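Putative uncharacterized protein PH0186 (Pyrococcus horikoshii, PDB 2ZTS) probably binds ATP as a KaiC-like P-loop protein, and holds ADP and magnesium ions in a six-chain assembly. Local coordinates at residues R72-R75 with R76-S80; E21-E24 with G25-E29. All blocks are in the same frame, centred on the assembly; numbering follows the deposited sequence.

Contact 1 and contact 2 are both local, each joining side chains a few residues apart in one continuous stretch, yet they differ in burial and chemistry. Contact 1, residues 72-80, is partly buried: regular helical hydrogen bonds dominate, the charged outer side turns to a neighbouring subunit and to nearby residues, and the last residue meets adenine. Contact 2, residues 21-29, is buried, with one weak backbone bond and an isoleucine-phenylalanine contact around a glycine-rich turn before strand 27-28. The centres of contact 1 and contact 2 lie about 28 Å apart, and the two do not touch within a chain. Across subunits they do meet: Arg76 of one copy hydrogen-bonds the backbone oxygen of Glu29 in another.

Contact 1: residues R72-R75 with R76-S80; sequences RDLR and REMAS. With ADP (adenosine-5'-diphosphate), chain H.
Arg72 to Arg75 meet Arg76 to Ala79 as successive turns of one alpha helix, 71-79, in a KaiC-like P-loop domain. Four i to i+4 backbone bonds set the frame; Glu77 N to Asp73 O, at 2.9 Å, and Met78 N to Leu74 O, also 2.9 Å, lie in its middle. The apolar face is carried by Leu74 and the selenomethionine Met78, whose CG and CE both lie 3.7 Å from Leu74 CD1. Leu74 swings CG anti to its amide nitrogen (chi1 175°), which brings CD1 forward along the helix to Met78. Beyond this pair, Met78 also packs on Thr44 and Ala48 of helix 43-58, which begins in the P-loop.

Part of the polar face meets a neighbouring subunit. The Glu77 carboxylate folds back beside its own helix, CD 3.4 Å from Asp73 O, and OE2 forms a salt bridge with Arg224 of the second subunit, while Arg76 pairs with Glu225 there. An alanine in place of Glu77 would probably leave that neighbouring Arg224 without its carboxylate mate and weaken this subunit boundary. The backbone oxygen of Glu77 accepts from both Ser80 N and Ser80 OG, the hydroxyl at 2.7 Å. With its proton thus committed, Ser80 OG accepts in turn from the adenine amino group, ADP N6, at 3.1 Å.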
ATOM      1  N   ARG C  72     -15.089  24.404  27.414  1.00 30.73           N
ATOM      2  CA  ARG C  72     -16.277  24.008  28.190  1.00 32.02           C
ATOM      3  C   ARG C  72     -16.620  22.557  28.040  1.00 30.99           C
ATOM      4  O   ARG C  72     -17.253  21.986  28.908  1.00 31.18           O
ATOM      5  CB  ARG C  72     -17.501  24.830  27.775  1.00 33.51           C
ATOM      6  CG  ARG C  72     -18.007  24.555  26.297  1.00 37.20           C
ATOM      7  CD  ARG C  72     -18.846  25.691  25.696  1.00 43.34           C
ATOM      8  NE  ARG C  72     -20.097  25.866  26.440  1.00 49.10           N
ATOM      9  CZ  ARG C  72     -21.339  25.925  25.909  1.00 54.70           C
ATOM     10  NH1 ARG C  72     -21.555  25.825  24.589  1.00 54.63           N
ATOM     11  NH2 ARG C  72     -22.377  26.093  26.724  1.00 55.04           N
ATOM     12  N   ASP C  73     -16.230  21.970  26.909  1.00 30.88           N
ATOM     13  CA  ASP C  73     -16.430  20.554  26.650  1.00 30.39           C
ATOM     14  C   ASP C  73     -15.495  19.782  27.539  1.00 29.31           C
ATOM     15  O   ASP C  73     -15.856  18.766  28.099  1.00 29.84           O
ATOM     16  CB  ASP C  73     -16.108  20.187  25.196  1.00 30.07           C
ATOM     17  CG  ASP C  73     -17.040  20.838  24.198  1.00 33.35           C
ATOM     18  OD1 ASP C  73     -18.231  21.014  24.518  1.00 30.46           O
ATOM     19  OD2 ASP C  73     -16.661  21.166  23.027  1.00 36.54           O
ATOM     20  N   LEU C  74     -14.262  20.242  27.629  1.00 29.07           N
ATOM     21  CA  LEU C  74     -13.260  19.540  28.425  1.00 29.98           C
ATOM     22  C   LEU C  74     -13.614  19.629  29.929  1.00 29.03           C
ATOM     23  O   LEU C  74     -13.542  18.629  30.615  1.00 28.05           O
ATOM     24  CB  LEU C  74     -11.868  20.066  28.102  1.00 29.53           C
ATOM     25  CG  LEU C  74     -10.622  19.610  28.863  1.00 33.57           C
ATOM     26  CD1 LEU C  74     -10.194  18.172  28.574  1.00 36.12           C
ATOM     27  CD2 LEU C  74      -9.543  20.563  28.457  1.00 34.99           C
ATOM     28  N   ARG C  75     -14.057  20.781  30.411  1.00 28.28           N
ATOM     29  CA  ARG C  75     -14.461  20.888  31.814  1.00 28.95           C
ATOM     30  C   ARG C  75     -15.615  19.940  32.126  1.00 30.12           C
ATOM     31  O   ARG C  75     -15.566  19.206  33.105  1.00 28.95           O
ATOM     32  CB  ARG C  75     -14.894  22.294  32.187  1.00 28.60           C
ATOM     33  CG  ARG C  75     -13.802  23.367  32.060  1.00 30.77           C
ATOM     34  CD  ARG C  75     -14.242  24.830  32.440  1.00 31.77           C
ATOM     35  NE  ARG C  75     -13.228  25.768  31.967  1.00 30.77           N
ATOM     36  CZ  ARG C  75     -13.363  26.644  30.985  1.00 31.48           C
ATOM     37  NH1 ARG C  75     -14.489  26.753  30.295  1.00 36.47           N
ATOM     38  NH2 ARG C  75     -12.306  27.356  30.612  1.00 30.85           N
ATOM     39  N   ARG C  76     -16.635  19.943  31.274  1.00 31.70           N
ATOM     40  CA  ARG C  76     -17.802  19.050  31.449  1.00 33.56           C
ATOM     41  C   ARG C  76     -17.360  17.576  31.408  1.00 33.41           C
ATOM     42  O   ARG C  76     -17.797  16.764  32.221  1.00 33.69           O
ATOM     43  CB  ARG C  76     -18.889  19.332  30.363  1.00 33.78           C
ATOM     44  CG  ARG C  76     -20.037  18.300  30.253  1.00 35.07           C
ATOM     45  CD  ARG C  76     -20.930  18.400  28.975  1.00 37.38           C
ATOM     46  NE  ARG C  76     -21.718  17.156  28.821  1.00 40.25           N
ATOM     47  CZ  ARG C  76     -22.831  17.000  28.084  1.00 41.49           C
ATOM     48  NH1 ARG C  76     -23.345  17.993  27.384  1.00 38.15           N
ATOM     49  NH2 ARG C  76     -23.449  15.816  28.074  1.00 43.17           N
ATOM     50  N   GLU C  77     -16.473  17.235  30.474  1.00 33.04           N
ATOM     51  CA  GLU C  77     -16.109  15.849  30.287  1.00 32.85           C
ATOM     52  C   GLU C  77     -15.303  15.356  31.480  1.00 32.59           C
ATOM     53  O   GLU C  77     -15.529  14.250  31.968  1.00 31.42           O
ATOM     54  CB  GLU C  77     -15.387  15.644  28.951  1.00 33.85           C
ATOM     55  CG  GLU C  77     -16.337  15.187  27.822  1.00 36.69           C
ATOM     56  CD  GLU C  77     -15.989  15.764  26.459  1.00 38.40           C
ATOM     57  OE1 GLU C  77     -14.800  15.658  26.070  1.00 37.88           O
ATOM     58  OE2 GLU C  77     -16.906  16.342  25.796  1.00 40.95           O
HETATM   59  N   MSE C  78     -14.424  16.212  32.003  1.00 32.01           N
HETATM   60  CA  MSE C  78     -13.509  15.817  33.039  1.00 31.43           C
HETATM   61  C   MSE C  78     -14.211  15.880  34.395  1.00 32.11           C
HETATM   62  O   MSE C  78     -13.766  15.226  35.369  1.00 32.03           O
HETATM   63  CB  MSE C  78     -12.246  16.675  32.994  1.00 32.76           C
HETATM   64  CG  MSE C  78     -11.365  16.503  31.715  1.00 32.88           C
HETATM   65 SE   MSE C  78     -10.951  14.593  31.383  1.00 43.47          SE
HETATM   66  CE  MSE C  78     -10.981  14.594  29.361  1.00 40.85           C
ATOM     67  N   ALA C  79     -15.335  16.596  34.466  1.00 32.20           N
ATOM     68  CA  ALA C  79     -16.154  16.566  35.670  1.00 33.08           C
ATOM     69  C   ALA C  79     -16.679  15.161  35.960  1.00 34.59           C
ATOM     70  O   ALA C  79     -16.889  14.850  37.131  1.00 34.79           O
ATOM     71  CB  ALA C  79     -17.327  17.540  35.580  1.00 33.73           C
ATOM     72  N   SER C  80     -16.827  14.311  34.929  1.00 35.00           N
ATOM     73  CA  SER C  80     -17.306  12.955  35.119  1.00 36.29           C
ATOM     74  C   SER C  80     -16.309  12.050  35.832  1.00 36.96           C
ATOM     75  O   SER C  80     -16.679  10.983  36.320  1.00 36.78           O
ATOM     76  CB  SER C  80     -17.834  12.339  33.784  1.00 36.93           C
ATOM     77  OG  SER C  80     -16.807  11.977  32.819  1.00 38.35           O
TER
HETATM   78  PB  ADP H1903      -8.891   9.411  22.892  1.00 22.93           P
HETATM   79  O1B ADP H1903      -7.751   8.488  22.831  1.00 17.61           O
HETATM   80  O2B ADP H1903      -9.784   9.330  21.648  1.00 24.95           O
HETATM   81  O3B ADP H1903      -8.467  10.900  23.159  1.00 24.59           O
HETATM   82  PA  ADP H1903     -10.395   9.546  25.401  1.00 22.83           P
HETATM   83  O1A ADP H1903      -9.375  10.003  26.467  1.00 22.83           O
HETATM   84  O2A ADP H1903     -11.304  10.656  24.926  1.00 18.54           O
HETATM   85  O3A ADP H1903      -9.696   8.772  24.154  1.00 22.07           O
HETATM   86  O5' ADP H1903     -11.157   8.325  26.075  1.00 31.02           O
HETATM   87  C5' ADP H1903     -12.529   8.327  26.300  1.00 33.99           C
HETATM   88  C4' ADP H1903     -12.985   7.008  26.879  1.00 32.14           C
HETATM   89  O4' ADP H1903     -12.886   6.898  28.280  1.00 34.60           O
HETATM   90  C3' ADP H1903     -14.433   6.762  26.506  1.00 30.11           C
HETATM   91  O3' ADP H1903     -14.456   6.325  25.146  1.00 29.64           O
HETATM   92  C2' ADP H1903     -14.868   5.785  27.581  1.00 29.43           C
HETATM   93  O2' ADP H1903     -14.557   4.477  27.255  1.00 25.71           O
HETATM   94  C1' ADP H1903     -14.008   6.169  28.790  1.00 33.66           C
HETATM   95  N9  ADP H1903     -14.688   7.083  29.722  1.00 35.55           N
HETATM   96  C8  ADP H1903     -15.041   8.406  29.484  1.00 36.37           C
HETATM   97  N7  ADP H1903     -15.609   8.915  30.598  1.00 37.51           N
HETATM   98  C5  ADP H1903     -15.669   7.916  31.523  1.00 39.35           C
HETATM   99  C6  ADP H1903     -16.145   7.865  32.830  1.00 42.15           C
HETATM  100  N6  ADP H1903     -16.431   8.989  33.504  1.00 44.27           N
HETATM  101  N1  ADP H1903     -16.019   6.671  33.544  1.00 45.40           N
HETATM  102  C2  ADP H1903     -15.432   5.556  32.966  1.00 43.37           C
HETATM  103  N3  ADP H1903     -14.944   5.613  31.656  1.00 39.48           N
HETATM  104  C4  ADP H1903     -15.071   6.769  30.973  1.00 38.00           C

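Contact 2: residues E21-E24 with G25-E29; sequences ELIE and GGFPE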
ATOM      1  N   GLU C  21       5.962   4.177  38.717  1.00 33.73           N
ATOM      2  CA  GLU C  21       6.834   3.008  38.927  1.00 35.34           C
ATOM      3  C   GLU C  21       7.407   2.402  37.639  1.00 34.41           C
ATOM      4  O   GLU C  21       8.339   1.631  37.708  1.00 35.17           O
ATOM      5  CB  GLU C  21       6.131   1.883  39.769  1.00 36.20           C
ATOM      6  CG  GLU C  21       4.638   1.661  39.573  1.00 40.55           C
ATOM      7  CD  GLU C  21       3.717   2.254  40.690  1.00 45.97           C
ATOM      8  OE1 GLU C  21       3.300   3.450  40.583  1.00 46.39           O
ATOM      9  OE2 GLU C  21       3.343   1.519  41.640  1.00 47.31           O
ATOM     10  N   LEU C  22       6.832   2.724  36.480  1.00 33.77           N
ATOM     11  CA  LEU C  22       7.328   2.240  35.195  1.00 33.20           C
ATOM     12  C   LEU C  22       8.465   3.100  34.660  1.00 32.77           C
ATOM     13  O   LEU C  22       9.168   2.672  33.756  1.00 33.36           O
ATOM     14  CB  LEU C  22       6.178   2.153  34.151  1.00 33.58           C
ATOM     15  CG  LEU C  22       4.911   1.395  34.575  1.00 34.27           C
ATOM     16  CD1 LEU C  22       3.885   1.287  33.507  1.00 37.11           C
ATOM     17  CD2 LEU C  22       5.258   0.036  35.078  1.00 37.14           C
ATOM     18  N   ILE C  23       8.649   4.301  35.202  1.00 31.26           N
ATOM     19  CA  ILE C  23       9.574   5.277  34.656  1.00 31.36           C
ATOM     20  C   ILE C  23      10.391   5.971  35.771  1.00 32.19           C
ATOM     21  O   ILE C  23      10.687   7.162  35.703  1.00 31.83           O
ATOM     22  CB  ILE C  23       8.826   6.316  33.750  1.00 30.81           C
ATOM     23  CG1 ILE C  23       7.628   6.910  34.461  1.00 29.59           C
ATOM     24  CG2 ILE C  23       8.336   5.647  32.520  1.00 33.52           C
ATOM     25  CD1 ILE C  23       7.173   8.263  33.927  1.00 29.54           C
ATOM     26  N   GLU C  24      10.776   5.155  36.756  1.00 33.97           N
ATOM     27  CA  GLU C  24      11.645   5.490  37.881  1.00 34.51           C
ATOM     28  C   GLU C  24      11.160   6.697  38.676  1.00 34.48           C
ATOM     29  O   GLU C  24      11.949   7.499  39.109  1.00 36.49           O
ATOM     30  CB  GLU C  24      13.087   5.677  37.408  1.00 34.65           C
ATOM     31  CG  GLU C  24      13.799   4.440  36.849  1.00 36.78           C
ATOM     32  CD  GLU C  24      15.270   4.759  36.553  1.00 41.41           C
ATOM     33  OE1 GLU C  24      16.044   5.006  37.511  1.00 45.86           O
ATOM     34  OE2 GLU C  24      15.670   4.835  35.379  1.00 39.16           O
ATOM     35  N   GLY C  25       9.853   6.828  38.855  1.00 35.10           N
ATOM     36  CA  GLY C  25       9.251   7.890  39.668  1.00 33.98           C
ATOM     37  C   GLY C  25       8.588   9.017  38.881  1.00 33.60           C
ATOM     38  O   GLY C  25       7.905   9.857  39.462  1.00 34.98           O
ATOM     39  N   GLY C  26       8.735   9.074  37.559  1.00 32.68           N
ATOM     40  CA  GLY C  26       8.136  10.182  36.803  1.00 30.29           C
ATOM     41  C   GLY C  26       8.930  10.591  35.602  1.00 29.43           C
ATOM     42  O   GLY C  26       9.964   9.982  35.336  1.00 28.98           O
ATOM     43  N   PHE C  27       8.412  11.567  34.836  1.00 29.29           N
ATOM     44  CA  PHE C  27       9.080  12.055  33.646  1.00 29.13           C
ATOM     45  C   PHE C  27      10.268  12.971  33.999  1.00 30.23           C
ATOM     46  O   PHE C  27      10.082  13.937  34.757  1.00 29.09           O
ATOM     47  CB  PHE C  27       8.148  12.891  32.767  1.00 28.92           C
ATOM     48  CG  PHE C  27       6.863  12.243  32.420  1.00 30.03           C
ATOM     49  CD1 PHE C  27       6.822  11.179  31.507  1.00 30.79           C
ATOM     50  CD2 PHE C  27       5.666  12.731  32.930  1.00 31.29           C
ATOM     51  CE1 PHE C  27       5.611  10.607  31.126  1.00 29.98           C
ATOM     52  CE2 PHE C  27       4.427  12.132  32.542  1.00 33.94           C
ATOM     53  CZ  PHE C  27       4.427  11.055  31.648  1.00 30.84           C
ATOM     54  N   PRO C  28      11.446  12.758  33.392  1.00 30.01           N
ATOM     55  CA  PRO C  28      12.519  13.745  33.544  1.00 30.27           C
ATOM     56  C   PRO C  28      11.974  15.122  33.212  1.00 31.93           C
ATOM     57  O   PRO C  28      11.351  15.349  32.151  1.00 31.55           O
ATOM     58  CB  PRO C  28      13.585  13.315  32.523  1.00 28.93           C
ATOM     59  CG  PRO C  28      13.350  11.887  32.225  1.00 29.33           C
ATOM     60  CD  PRO C  28      11.852  11.619  32.531  1.00 30.84           C
ATOM     61  N   GLU C  29      12.232  16.062  34.112  1.00 32.43           N
ATOM     62  CA  GLU C  29      11.842  17.451  33.916  1.00 32.27           C
ATOM     63  C   GLU C  29      12.324  17.994  32.575  1.00 30.11           C
ATOM     64  O   GLU C  29      13.450  17.791  32.173  1.00 30.47           O
ATOM     65  CB  GLU C  29      12.377  18.300  35.128  1.00 32.95           C
ATOM     66  CG  GLU C  29      11.900  19.736  35.157  1.00 37.68           C
ATOM     67  CD  GLU C  29      12.321  20.505  36.436  1.00 44.75           C
ATOM     68  OE1 GLU C  29      12.997  19.920  37.338  1.00 45.00           O
ATOM     69  OE2 GLU C  29      11.946  21.708  36.538  1.00 48.19           O
TER
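Ile23 and Gly26 face each other across a local turn, a type I' beta turn that brings the loop after strand 11-12 into the short strand 27-28. Its closing bond, from Gly26 N to Ile23 O at 3.3 Å, is weak though nearly straight (166°). Glu24 and Gly25 fill the two corners, both with positive phi. At Gly25 a beta carbon would fall 2.4 Å from Glu24 O, a clash that glycine avoids, and the backbone of Gly26 is likewise one that a beta carbon would jam against the preceding carbonyl.

Side-chain packing bridges the turn on its buried side. CG1 of Ile23 sits between the backbone nitrogen and carbonyl carbon (chi1 51°), and the extended branch carries CD1 over the backbone of Gly26, 3.4 Å from Gly26 C. The same methyl then reaches over one face of the Phe27 ring in a CH-pi contact, 4.2 Å from the centroid and 26° off the normal; its nearest ring atom is Phe27 CD1, at 3.8 Å. Ile23 also packs on Ile220, and Phe27 on Met223, both from strand 214-223.

Polar groups tie the turn to its surroundings. Gly26 O accepts from Arg11 NH1, and Glu24 OE2 accepts from the backbone nitrogen of Arg227. Met223 and Thr226, touched by Phe27 and Glu24, belong to an ADP site completed by another chain, and the Glu24 side chain comes within about 5 Å of a bound ADP. This type I' turn, with its characteristic glycine at the second corner, thus lies beside a nucleotide held between chains, consistent with the intersubunit sites of KaiC-like hexamers.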